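Local coordinates for meso-diaminopimelate dehydrogenase (Clostridium tetani, PDB 3WGY), which catalyses the reversible NADP-dependent oxidative deamination of meso-diaminopimelate, and in this engineered form binds the keto acid 4-methyl-2-oxovalerate, at residues A84-F93 with S110-T121; W123-R132 with G142-K150. The protein carries 6 engineered substitutions. All coordinates share one frame; numbering follows the deposited sequence.

Interaction 1 of 2, residues A84-F93 with S110-T121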
# COMPACT_ATOMS: atom_id res chain seq x y z
N ALA B 84 14.57 25.21 -2.69
CA ALA B 84 14.28 24.91 -1.29
C ALA B 84 14.50 26.09 -0.35
O ALA B 84 13.81 26.22 0.66
CB ALA B 84 15.11 23.71 -0.82
N SER B 85 15.46 26.95 -0.68
CA SER B 85 15.75 28.11 0.15
C SER B 85 14.68 29.17 0.01
O SER B 85 14.70 30.17 0.73
CB SER B 85 17.10 28.73 -0.24
OG SER B 85 18.17 27.87 0.09
N GLN B 86 13.74 28.95 -0.89
CA GLN B 86 12.70 29.94 -1.12
C GLN B 86 11.28 29.39 -1.05
O GLN B 86 10.34 30.15 -0.83
CB GLN B 86 12.92 30.59 -2.49
CG GLN B 86 14.30 31.19 -2.65
CD GLN B 86 14.60 31.61 -4.08
OE1 GLN B 86 14.65 30.77 -4.98
NE2 GLN B 86 14.80 32.90 -4.29
N PHE B 87 11.12 28.09 -1.26
CA PHE B 87 9.79 27.49 -1.21
C PHE B 87 9.82 26.12 -0.58
O PHE B 87 10.89 25.54 -0.38
CB PHE B 87 9.20 27.33 -2.62
CG PHE B 87 9.23 28.59 -3.46
CD1 PHE B 87 10.41 29.01 -4.06
CD2 PHE B 87 8.08 29.34 -3.65
CE1 PHE B 87 10.44 30.16 -4.84
CE2 PHE B 87 8.10 30.49 -4.43
CZ PHE B 87 9.28 30.90 -5.03
N ASN B 88 8.64 25.60 -0.24
CA ASN B 88 8.55 24.25 0.29
C ASN B 88 8.59 23.48 -1.02
O ASN B 88 7.93 23.88 -1.98
CB ASN B 88 7.21 24.03 0.98
CG ASN B 88 7.04 24.89 2.21
OD1 ASN B 88 7.89 24.91 3.09
ND2 ASN B 88 5.92 25.59 2.28
N THR B 89 9.35 22.40 -1.09
CA THR B 89 9.43 21.70 -2.36
C THR B 89 9.03 20.24 -2.36
O THR B 89 8.98 19.59 -1.31
CB THR B 89 10.84 21.77 -2.92
OG1 THR B 89 11.73 21.07 -2.03
CG2 THR B 89 11.28 23.22 -3.06
N VAL B 90 8.75 19.74 -3.55
CA VAL B 90 8.38 18.35 -3.78
C VAL B 90 9.14 17.92 -5.03
O VAL B 90 9.04 18.57 -6.07
CB VAL B 90 6.86 18.19 -4.05
CG1 VAL B 90 6.57 16.80 -4.60
CG2 VAL B 90 6.07 18.40 -2.76
N ASP B 91 9.92 16.85 -4.93
CA ASP B 91 10.66 16.36 -6.09
C ASP B 91 10.59 14.84 -6.19
O ASP B 91 10.16 14.15 -5.26
CB ASP B 91 12.12 16.82 -6.05
CG ASP B 91 12.94 16.12 -4.98
OD1 ASP B 91 12.89 14.87 -4.91
OD2 ASP B 91 13.66 16.82 -4.23
N SER B 92 11.04 14.31 -7.32
CA SER B 92 11.02 12.88 -7.56
C SER B 92 12.42 12.33 -7.80
O SER B 92 12.59 11.38 -8.57
CB SER B 92 10.13 12.58 -8.76
OG SER B 92 10.55 13.35 -9.87
N PHE B 93 13.41 12.95 -7.16
CA PHE B 93 14.81 12.53 -7.29
C PHE B 93 14.82 11.00 -7.28
O PHE B 93 14.45 10.39 -6.28
CB PHE B 93 15.59 13.11 -6.10
CG PHE B 93 17.08 12.96 -6.21
CD1 PHE B 93 17.71 11.78 -5.80
CD2 PHE B 93 17.86 13.99 -6.71
CE1 PHE B 93 19.09 11.65 -5.88
CE2 PHE B 93 19.24 13.86 -6.80
CZ PHE B 93 19.86 12.69 -6.38
N SER B 110 16.55 23.32 3.68
CA SER B 110 15.16 23.44 4.10
C SER B 110 15.05 24.07 5.49
O SER B 110 14.38 25.09 5.67
CB SER B 110 14.49 22.06 4.11
OG SER B 110 14.50 21.49 2.82
N LYS B 111 15.71 23.46 6.47
CA LYS B 111 15.68 23.97 7.83
C LYS B 111 16.16 25.42 7.87
O LYS B 111 15.45 26.32 8.33
CB LYS B 111 16.54 23.10 8.75
CG LYS B 111 15.92 21.75 9.08
CD LYS B 111 16.81 20.91 9.99
CE LYS B 111 16.11 19.61 10.36
NZ LYS B 111 16.99 18.68 11.12
N LYS B 112 17.37 25.63 7.37
CA LYS B 112 17.98 26.96 7.32
C LYS B 112 16.99 28.01 6.82
O LYS B 112 17.03 29.17 7.25
CB LYS B 112 19.21 26.90 6.41
CG LYS B 112 20.14 28.10 6.47
CD LYS B 112 21.37 27.82 5.62
CE LYS B 112 22.32 29.01 5.56
NZ LYS B 112 23.49 28.71 4.69
N ALA B 113 16.08 27.62 5.93
CA ALA B 113 15.11 28.55 5.37
C ALA B 113 13.74 28.51 6.04
O ALA B 113 12.88 29.34 5.75
CB ALA B 113 14.97 28.31 3.88
N GLY B 114 13.52 27.54 6.92
CA GLY B 114 12.23 27.43 7.58
C GLY B 114 11.17 26.86 6.66
O GLY B 114 9.99 27.21 6.76
N ASN B 115 11.58 25.98 5.75
CA ASN B 115 10.67 25.35 4.80
C ASN B 115 10.75 23.83 4.91
O ASN B 115 11.59 23.30 5.64
CB ASN B 115 11.04 25.75 3.37
CG ASN B 115 10.81 27.21 3.10
OD1 ASN B 115 11.52 27.82 2.29
ND2 ASN B 115 9.81 27.79 3.75
N ILE B 116 9.89 23.14 4.19
CA ILE B 116 9.90 21.68 4.21
C ILE B 116 10.06 21.19 2.79
O ILE B 116 9.48 21.76 1.86
CB ILE B 116 8.60 21.11 4.83
CG1 ILE B 116 8.53 19.59 4.61
CG2 ILE B 116 7.38 21.79 4.22
CD1 ILE B 116 7.38 18.92 5.32
N SER B 117 10.86 20.15 2.61
CA SER B 117 11.09 19.59 1.28
C SER B 117 10.87 18.09 1.22
O SER B 117 11.47 17.34 1.99
CB SER B 117 12.53 19.89 0.82
OG SER B 117 12.72 21.27 0.61
N LEU B 118 10.02 17.66 0.30
CA LEU B 118 9.76 16.24 0.12
C LEU B 118 10.62 15.74 -1.03
O LEU B 118 10.51 16.23 -2.15
CB LEU B 118 8.28 16.00 -0.20
CG LEU B 118 7.96 14.59 -0.69
CD1 LEU B 118 8.38 13.59 0.39
CD2 LEU B 118 6.47 14.46 -1.00
N ILE B 119 11.49 14.79 -0.75
CA ILE B 119 12.36 14.24 -1.79
C ILE B 119 11.99 12.81 -2.15
O ILE B 119 11.39 12.09 -1.35
CB ILE B 119 13.84 14.24 -1.37
CG1 ILE B 119 14.07 13.13 -0.34
CG2 ILE B 119 14.22 15.59 -0.75
CD1 ILE B 119 15.52 12.75 -0.17
N SER B 120 12.35 12.41 -3.37
CA SER B 120 12.14 11.07 -3.87
C SER B 120 10.74 10.46 -3.83
O SER B 120 10.56 9.32 -3.39
CB SER B 120 13.11 10.12 -3.15
OG SER B 120 14.46 10.54 -3.32
N THR B 121 9.74 11.21 -4.30
CA THR B 121 8.39 10.65 -4.35
C THR B 121 8.12 10.27 -5.81
O THR B 121 8.88 10.62 -6.71
CB THR B 121 7.34 11.66 -3.82
OG1 THR B 121 6.07 11.00 -3.71
CG2 THR B 121 7.21 12.85 -4.73
O HOH W 1 7.44 25.74 5.62
O HOH W 2 12.12 18.51 -3.02
O HOH W 3 10.29 9.20 -8.55
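Two backbone N-H groups grip the carboxylate of Asp91 from opposite faces of its plane. Ser120 N reaches Asp91 OD1 at 3.0 Å, nearly in line with the C-O bond, and Phe93 N comes to the same Asp91 OD1 at 3.0 Å from above the plane, closing an Asx turn. With CG lodged between the backbone N and the carbonyl carbon (chi1 71°), the short acid leans towards residues 118-120. OD2 is served by a water and by His102, whose ring also stacks on Phe93. At the other end the amides of Asn88 and Asn115 stand almost perpendicular, 83° apart, with Asn115 CB against Asn88 OD1. Asn88 OD1 accepts from Ile116 N at 2.9 Å, where strand 116-118 begins, while Asn88 ND2 binds Asp64 O. Between these ends lie parallel strands 88-90 and 116-118, the two strands of a beta-alpha-beta unit whose connecting helix is 99-113. They belong to the seven-stranded parallel sheet of what is probably the Rossmann-type nucleotide-binding domain. Their axes run 4.6 Å apart at an angle of 2°. Thr89 bridges the strand through both backbone groups, with Leu118 N to Thr89 O the shorter bond at 2.7 Å. Thr89 OG1 lies 2.8 Å from Ser117 OG on the face covered by helix 99-113. Small hydroxyls suit this buried spot because they can pair under the helix: Ser117 OG also lies close to Ser110 OG, which is bonded to Met106 O, and a water joins Thr89 OG1, Asp91 OD2 and Leu118 O. On the other face Val90 and Leu118 lie side by side, Val90 CG2 4.1 Å from Leu118 CB, and Leu118 continues onto Ile291 of helix 276-296. Beyond the strands, Ser120 OG donates to Phe93 O at 3.0 Å.

Interaction 2 of 2, residues W123-R132 with G142-K150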
# COMPACT_ATOMS: atom_id res chain seq x y z
N TRP B 123 6.44 6.75 -8.20
CA TRP B 123 6.09 5.36 -7.98
C TRP B 123 7.30 4.55 -7.51
O TRP B 123 7.15 3.64 -6.70
CB TRP B 123 5.39 4.71 -9.20
CG TRP B 123 6.03 4.77 -10.57
CD1 TRP B 123 6.10 5.85 -11.40
CD2 TRP B 123 6.60 3.66 -11.30
NE1 TRP B 123 6.65 5.48 -12.61
CE2 TRP B 123 6.97 4.15 -12.57
CE3 TRP B 123 6.82 2.31 -11.00
CZ2 TRP B 123 7.55 3.33 -13.55
CZ3 TRP B 123 7.39 1.50 -11.98
CH2 TRP B 123 7.75 2.01 -13.23
N ASP B 124 8.49 4.89 -8.00
CA ASP B 124 9.72 4.25 -7.52
C ASP B 124 10.92 5.09 -7.90
O ASP B 124 11.35 5.09 -9.05
CB ASP B 124 9.91 2.83 -8.06
CG ASP B 124 10.93 2.03 -7.24
OD1 ASP B 124 11.52 2.60 -6.30
OD2 ASP B 124 11.14 0.83 -7.53
N PRO B 125 11.49 5.81 -6.92
CA PRO B 125 11.04 5.83 -5.52
C PRO B 125 9.64 6.42 -5.31
O PRO B 125 9.12 7.14 -6.16
CB PRO B 125 12.12 6.67 -4.84
CG PRO B 125 12.45 7.68 -5.90
CD PRO B 125 12.55 6.80 -7.14
N GLY B 126 9.05 6.10 -4.16
CA GLY B 126 7.73 6.58 -3.85
C GLY B 126 6.82 5.46 -3.37
O GLY B 126 7.05 4.88 -2.31
N LEU B 127 5.80 5.14 -4.16
CA LEU B 127 4.87 4.09 -3.77
C LEU B 127 5.55 2.73 -3.59
O LEU B 127 5.24 2.00 -2.65
CB LEU B 127 3.73 3.99 -4.79
CG LEU B 127 3.03 5.33 -5.05
CD1 LEU B 127 1.84 5.10 -5.96
CD2 LEU B 127 2.58 5.95 -3.74
N PHE B 128 6.47 2.38 -4.48
CA PHE B 128 7.14 1.10 -4.34
C PHE B 128 7.94 1.04 -3.05
O PHE B 128 7.98 0.01 -2.38
CB PHE B 128 8.04 0.82 -5.55
CG PHE B 128 7.29 0.29 -6.75
CD1 PHE B 128 5.90 0.31 -6.78
CD2 PHE B 128 7.98 -0.20 -7.84
CE1 PHE B 128 5.22 -0.16 -7.90
CE2 PHE B 128 7.30 -0.68 -8.97
CZ PHE B 128 5.92 -0.66 -9.00
N SER B 129 8.56 2.16 -2.70
CA SER B 129 9.36 2.27 -1.48
C SER B 129 8.48 1.99 -0.27
O SER B 129 8.86 1.22 0.62
CB SER B 129 9.95 3.68 -1.35
OG SER B 129 10.53 4.10 -2.57
N LEU B 130 7.31 2.61 -0.23
CA LEU B 130 6.38 2.44 0.89
C LEU B 130 5.99 0.98 1.03
O LEU B 130 5.89 0.46 2.15
CB LEU B 130 5.12 3.27 0.68
CG LEU B 130 5.22 4.78 0.89
CD1 LEU B 130 4.06 5.49 0.20
CD2 LEU B 130 5.23 5.07 2.41
N ASN B 131 5.75 0.32 -0.10
CA ASN B 131 5.34 -1.07 -0.05
C ASN B 131 6.44 -2.04 0.30
O ASN B 131 6.17 -3.09 0.88
CB ASN B 131 4.62 -1.47 -1.34
CG ASN B 131 3.19 -0.97 -1.36
OD1 ASN B 131 2.90 0.14 -1.80
ND2 ASN B 131 2.28 -1.79 -0.86
N ARG B 132 7.69 -1.71 -0.02
CA ARG B 132 8.79 -2.59 0.37
C ARG B 132 8.85 -2.49 1.90
O ARG B 132 8.94 -3.48 2.61
CB ARG B 132 10.14 -2.12 -0.21
CG ARG B 132 10.26 -2.17 -1.72
CD ARG B 132 11.64 -1.65 -2.16
NE ARG B 132 11.64 -1.29 -3.58
CZ ARG B 132 11.67 -0.05 -4.04
NH1 ARG B 132 11.71 0.99 -3.22
NH2 ARG B 132 11.63 0.15 -5.34
N GLY B 142 11.05 -13.14 5.80
CA GLY B 142 10.59 -13.40 4.44
C GLY B 142 11.48 -12.67 3.46
O GLY B 142 12.53 -12.14 3.84
N LYS B 143 11.06 -12.61 2.20
CA LYS B 143 11.84 -11.96 1.16
C LYS B 143 11.04 -10.93 0.37
O LYS B 143 9.84 -11.11 0.15
CB LYS B 143 12.40 -13.01 0.19
CG LYS B 143 13.35 -14.03 0.83
CD LYS B 143 13.87 -15.05 -0.18
CE LYS B 143 14.85 -16.04 0.45
NZ LYS B 143 16.11 -15.39 0.95
N THR B 144 11.69 -9.85 -0.04
CA THR B 144 11.01 -8.83 -0.83
C THR B 144 11.49 -8.94 -2.26
O THR B 144 12.69 -9.14 -2.51
CB THR B 144 11.33 -7.40 -0.36
OG1 THR B 144 10.96 -7.25 1.01
CG2 THR B 144 10.57 -6.40 -1.20
N HIS B 145 10.57 -8.81 -3.20
CA HIS B 145 10.90 -8.89 -4.61
C HIS B 145 10.27 -7.73 -5.39
O HIS B 145 9.05 -7.60 -5.43
CB HIS B 145 10.39 -10.21 -5.19
CG HIS B 145 11.02 -11.42 -4.58
ND1 HIS B 145 12.38 -11.66 -4.62
CD2 HIS B 145 10.47 -12.47 -3.93
CE1 HIS B 145 12.64 -12.80 -4.02
NE2 HIS B 145 11.50 -13.32 -3.59
N THR B 146 11.11 -6.88 -5.98
CA THR B 146 10.59 -5.78 -6.78
C THR B 146 10.91 -6.07 -8.25
O THR B 146 12.04 -6.42 -8.60
CB THR B 146 11.22 -4.42 -6.41
OG1 THR B 146 11.01 -4.16 -5.02
CG2 THR B 146 10.55 -3.31 -7.20
N PHE B 147 9.91 -5.93 -9.10
CA PHE B 147 10.07 -6.14 -10.54
C PHE B 147 9.63 -4.86 -11.23
O PHE B 147 8.68 -4.21 -10.78
CB PHE B 147 9.18 -7.29 -11.03
CG PHE B 147 9.55 -8.64 -10.49
CD1 PHE B 147 9.34 -8.95 -9.15
CD2 PHE B 147 10.06 -9.63 -11.33
CE1 PHE B 147 9.63 -10.23 -8.66
CE2 PHE B 147 10.35 -10.91 -10.84
CZ PHE B 147 10.13 -11.21 -9.50
N TRP B 148 10.23 -4.45 -12.26
CA TRP B 148 9.82 -3.25 -12.95
C TRP B 148 9.16 -3.67 -14.27
O TRP B 148 9.82 -4.09 -15.21
CB TRP B 148 11.03 -2.33 -13.14
CG TRP B 148 11.52 -1.81 -11.80
CD1 TRP B 148 11.03 -0.72 -11.12
CD2 TRP B 148 12.50 -2.41 -10.95
NE1 TRP B 148 11.65 -0.61 -9.89
CE2 TRP B 148 12.55 -1.64 -9.76
CE3 TRP B 148 13.33 -3.53 -11.06
CZ2 TRP B 148 13.41 -1.95 -8.70
CZ3 TRP B 148 14.19 -3.85 -10.00
CH2 TRP B 148 14.22 -3.06 -8.83
N GLY B 149 7.82 -3.59 -14.26
CA GLY B 149 6.96 -3.97 -15.38
C GLY B 149 7.46 -3.50 -16.72
O GLY B 149 8.44 -2.76 -16.78
N LYS B 150 6.79 -3.91 -17.79
CA LYS B 150 7.23 -3.51 -19.13
C LYS B 150 7.40 -1.99 -19.24
O LYS B 150 6.45 -1.22 -19.08
CB LYS B 150 6.27 -4.00 -20.21
CG LYS B 150 6.70 -3.62 -21.61
CD LYS B 150 5.83 -4.29 -22.66
CE LYS B 150 6.23 -3.87 -24.07
NZ LYS B 150 5.50 -4.64 -25.12
O HOH W 4 11.55 -5.08 2.05
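Arg132 reaches from the helix to Thr146 on the strand, its NE donating to Thr146 OG1 at 3.3 Å with an N-H...O angle of 155°. The hydroxyl lies at the edge of the guanidinium, close to its plane, and the chain is extended from CG to NE, which carries the group over to the strand; a long flexible base suits that span. Each guanidinium nitrogen has its own partner. NH2 donates to Asp124 OD1, eight residues earlier in the same segment, although NH2 and Asp124 OD2 are modelled too close together, so the details of this salt bridge are doubtful. NH1 makes a weak bond to Leu325 O of the second subunit. Phe128 backs one face of the guanidinium with its carbonyl carbon. Asp124 also accepts from the indole: Trp148 NE1 stands 2.8 Å from Asp124 OD2, a bond subject to the same caution. The carboxylate lies at the edge of the indole near its plane, the two planes 21° apart. Thr146 uses both branches, for while OG1 takes Arg132, Thr146 CG2 sits 3.4 Å above the Trp148 ring plane, towards its rim, and 4.1 Å from Phe128 CD2. A branched threonine can thus serve a charge and a ring at once. Nearer the strand start, Thr144 OG1 gives its proton to a water at 2.5 Å, which in turn donates to Arg132 O at 3.1 Å; Arg255 is the other partner of that hydroxyl. Ser129 OG accepts from Gly126 N and is bonded to the C-terminal Leu326 of the second subunit. Both segments belong to the family's C-terminal domain. There strand 142-147 edges a three-stranded antiparallel sheet, and helix 123-138 packs on that sheet, running nearly antiparallel to strand 142-147 (163°, axes 10.1 Å apart), with Phe128 resting on Val253, Phe269 and Leu271 of the other two strands, 249-258 and 264-273.

How the interactions relate
Interaction 1 closes before interaction 2 opens: strand 116-118 is followed in the chain by helix 123-138. Their centres lie 24 Å apart, yet they meet at Pro125, whose CG touches Phe93 O at 3.4 Å and whose CB touches Ser120 O at 3.4 Å. Pro125, with a cis peptide bond before it, thus packs against the ends of both strand segments. The bound 4-methyl-2-oxovalerate lies in a pocket of Ser153, engineered Leu154, Gly155 and His156, about 10 Å from the side chain of Trp148 and about 12 Å from that of Ser92, so both contacts approach it without lining it.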